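Local coordinates for protein ferredoxin component of carbazole 1,9a-dioxygenase (Nocardioides aromaticivorans, PDB 3GCE) that probably passes electrons through its Rieske [2Fe-2S] cluster to the terminal oxygenase of carbazole 1,9a-dioxygenase, a Rieske nonheme iron oxygenase, at residues P11-T16 against E106-P111. Sequence-based numbering, arbitrary orientation.
Sequences PVRVAT and EILVAP
Two antiparallel strands from near the chain ends, 12-16 and 106-109, pair along one side of a small sheet in the Rieske domain, away from the cluster. V12 and V109 form a hydrogen-bonded pair, V12 N reaching V109 O at 2.9 Å with a matching return bond. Next to the R13-L108 pair the register slips: V14 N bonds to I107 O (3.0 Å), while I107 N bonds to A15 O (2.7 Å), so V14 and A15 together face I107 in a beta bulge. V14 lays CG2 obliquely against I107 CG2 (3.7 Å) and CG1 on V109 CG2 (3.9 Å), on the side where F28 and V30 of strand 26-30 pack. On the other face, R13 extends with CG anti to its own N (chi1 -176°), then bends so that NH1 meets the syn side of E106 OE1 in a 3.2 Å salt bridge; the guanidinium lies over A15 CA. A water donates to E106 OE2 (2.8 Å). Replacing E106 with an alanine would probably leave R13 without its carboxylate mate and its guanidinium freer to turn. The pairing thus combines an apolar face turned to strand 26-30 with a charged, hydrated one, its ion pair bridging the strands beside the bulge.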
ATOM      1  N   PRO A  11       8.382  -6.552  13.815  1.00 23.35           N
ATOM      2  CA  PRO A  11       7.765  -5.825  12.714  1.00 21.19           C
ATOM      3  C   PRO A  11       8.107  -4.326  12.796  1.00 19.62           C
ATOM      4  O   PRO A  11       8.915  -3.926  13.643  1.00 17.74           O
ATOM      5  CB  PRO A  11       6.281  -6.058  12.943  1.00 20.44           C
ATOM      6  CG  PRO A  11       6.147  -6.173  14.400  1.00 22.65           C
ATOM      7  CD  PRO A  11       7.433  -6.791  14.913  1.00 22.95           C
ATOM      8  N   VAL A  12       7.513  -3.525  11.910  1.00 18.12           N
ATOM      9  CA  VAL A  12       7.684  -2.080  11.937  1.00 17.76           C
ATOM     10  C   VAL A  12       6.331  -1.418  12.258  1.00 17.47           C
ATOM     11  O   VAL A  12       5.346  -1.659  11.553  1.00 17.53           O
ATOM     12  CB  VAL A  12       8.231  -1.596  10.571  1.00 18.25           C
ATOM     13  CG1 VAL A  12       8.326  -0.086  10.502  1.00 17.40           C
ATOM     14  CG2 VAL A  12       9.593  -2.306  10.262  1.00 17.78           C
ATOM     15  N   ARG A  13       6.275  -0.605  13.311  1.00 16.39           N
ATOM     16  CA  ARG A  13       5.039   0.103  13.653  1.00 15.86           C
ATOM     17  C   ARG A  13       5.071   1.367  12.818  1.00 16.02           C
ATOM     18  O   ARG A  13       6.014   2.159  12.942  1.00 15.97           O
ATOM     19  CB  ARG A  13       4.922   0.517  15.142  1.00 16.93           C
ATOM     20  CG  ARG A  13       3.512   1.167  15.389  1.00 17.62           C
ATOM     21  CD  ARG A  13       3.339   2.396  16.287  1.00 22.49           C
ATOM     22  NE  ARG A  13       3.680   3.629  15.623  1.00 25.54           N
ATOM     23  CZ  ARG A  13       3.082   4.821  15.762  1.00 20.51           C
ATOM     24  NH1 ARG A  13       2.011   5.037  16.516  1.00 21.61           N
ATOM     25  NH2 ARG A  13       3.572   5.805  15.072  1.00 21.99           N
ATOM     26  N   VAL A  14       4.061   1.560  11.979  1.00 15.53           N
ATOM     27  CA  VAL A  14       4.057   2.713  11.070  1.00 15.63           C
ATOM     28  C   VAL A  14       3.178   3.847  11.555  1.00 16.62           C
ATOM     29  O   VAL A  14       3.468   5.012  11.286  1.00 16.79           O
ATOM     30  CB  VAL A  14       3.665   2.309   9.627  1.00 15.57           C
ATOM     31  CG1 VAL A  14       4.746   1.375   9.047  1.00 14.64           C
ATOM     32  CG2 VAL A  14       2.288   1.648   9.589  1.00 13.95           C
ATOM     33  N   ALA A  15       2.102   3.504  12.253  1.00 16.35           N
ATOM     34  CA  ALA A  15       1.119   4.481  12.675  1.00 18.93           C
ATOM     35  C   ALA A  15       0.056   3.809  13.525  1.00 19.88           C
ATOM     36  O   ALA A  15       0.002   2.578  13.604  1.00 19.14           O
ATOM     37  CB  ALA A  15       0.467   5.142  11.438  1.00 19.23           C
ATOM     38  N   THR A  16      -0.781   4.629  14.155  1.00 21.94           N
ATOM     39  CA  THR A  16      -2.001   4.189  14.809  1.00 24.28           C
ATOM     40  C   THR A  16      -3.134   4.231  13.773  1.00 25.38           C
ATOM     41  O   THR A  16      -3.149   5.110  12.895  1.00 25.57           O
ATOM     42  CB  THR A  16      -2.334   5.143  15.991  1.00 25.24           C
ATOM     43  OG1 THR A  16      -1.154   5.363  16.764  1.00 28.89           O
ATOM     44  CG2 THR A  16      -3.345   4.565  16.880  1.00 24.97           C
ATOM     45  N   GLU A 106      -2.390  -0.212  16.899  1.00 17.21           N
ATOM     46  CA  GLU A 106      -1.099   0.035  16.239  1.00 16.15           C
ATOM     47  C   GLU A 106      -0.993  -0.759  14.943  1.00 14.94           C
ATOM     48  O   GLU A 106      -1.242  -1.971  14.915  1.00 13.95           O
ATOM     49  CB  GLU A 106       0.081  -0.324  17.151  1.00 16.25           C
ATOM     50  CG  GLU A 106       0.035   0.310  18.539  1.00 16.61           C
ATOM     51  CD  GLU A 106      -0.006   1.825  18.520  1.00 20.12           C
ATOM     52  OE1 GLU A 106       0.482   2.437  17.560  1.00 19.62           O
ATOM     53  OE2 GLU A 106      -0.532   2.405  19.490  1.00 24.40           O
ATOM     54  N   ILE A 107      -0.596  -0.077  13.878  1.00 13.59           N
ATOM     55  CA  ILE A 107      -0.455  -0.737  12.595  1.00 13.12           C
ATOM     56  C   ILE A 107       0.964  -1.286  12.463  1.00 12.39           C
ATOM     57  O   ILE A 107       1.947  -0.525  12.423  1.00 11.94           O
ATOM     58  CB  ILE A 107      -0.800   0.193  11.394  1.00 12.82           C
ATOM     59  CG1 ILE A 107      -2.233   0.727  11.501  1.00 14.22           C
ATOM     60  CG2 ILE A 107      -0.612  -0.569  10.075  1.00 12.95           C
ATOM     61  CD1 ILE A 107      -2.511   1.862  10.448  1.00 13.36           C
ATOM     62  N   LEU A 108       1.065  -2.606  12.389  1.00 12.15           N
ATOM     63  CA  LEU A 108       2.377  -3.269  12.334  1.00 12.89           C
ATOM     64  C   LEU A 108       2.566  -3.948  10.981  1.00 13.69           C
ATOM     65  O   LEU A 108       1.690  -4.703  10.547  1.00 12.77           O
ATOM     66  CB  LEU A 108       2.452  -4.312  13.438  1.00 13.00           C
ATOM     67  CG  LEU A 108       2.177  -3.860  14.888  1.00 14.02           C
ATOM     68  CD1 LEU A 108       2.231  -5.072  15.836  1.00 13.54           C
ATOM     69  CD2 LEU A 108       3.198  -2.793  15.305  1.00 12.73           C
ATOM     70  N   VAL A 109       3.711  -3.704  10.349  1.00 15.39           N
ATOM     71  CA  VAL A 109       4.039  -4.251   9.026  1.00 16.80           C
ATOM     72  C   VAL A 109       5.256  -5.183   9.132  1.00 18.93           C
ATOM     73  O   VAL A 109       6.297  -4.797   9.666  1.00 19.16           O
ATOM     74  CB  VAL A 109       4.338  -3.097   8.011  1.00 17.11           C
ATOM     75  CG1 VAL A 109       4.604  -3.647   6.580  1.00 16.37           C
ATOM     76  CG2 VAL A 109       3.153  -2.082   7.997  1.00 16.28           C
ATOM     77  N   ALA A 110       5.125  -6.405   8.635  1.00 20.20           N
ATOM     78  CA  ALA A 110       6.253  -7.331   8.612  1.00 22.16           C
ATOM     79  C   ALA A 110       7.235  -6.919   7.523  1.00 23.70           C
ATOM     80  O   ALA A 110       6.830  -6.699   6.389  1.00 23.83           O
ATOM     81  CB  ALA A 110       5.769  -8.745   8.380  1.00 21.30           C
ATOM     82  N   PRO A 111       8.528  -6.790   7.862  1.00 25.95           N
ATOM     83  CA  PRO A 111       9.523  -6.382   6.870  1.00 27.85           C
ATOM     84  C   PRO A 111       9.795  -7.493   5.866  1.00 29.63           C
ATOM     85  O   PRO A 111       9.511  -8.654   6.151  1.00 29.41           O
ATOM     86  CB  PRO A 111      10.788  -6.126   7.708  1.00 28.28           C
ATOM     87  CG  PRO A 111      10.341  -6.116   9.131  1.00 27.62           C
ATOM     88  CD  PRO A 111       9.142  -7.011   9.181  1.00 26.57           C
TER
HETATM   89  O   HOH W   1      -0.367   5.092  20.071  1.00 42.20           O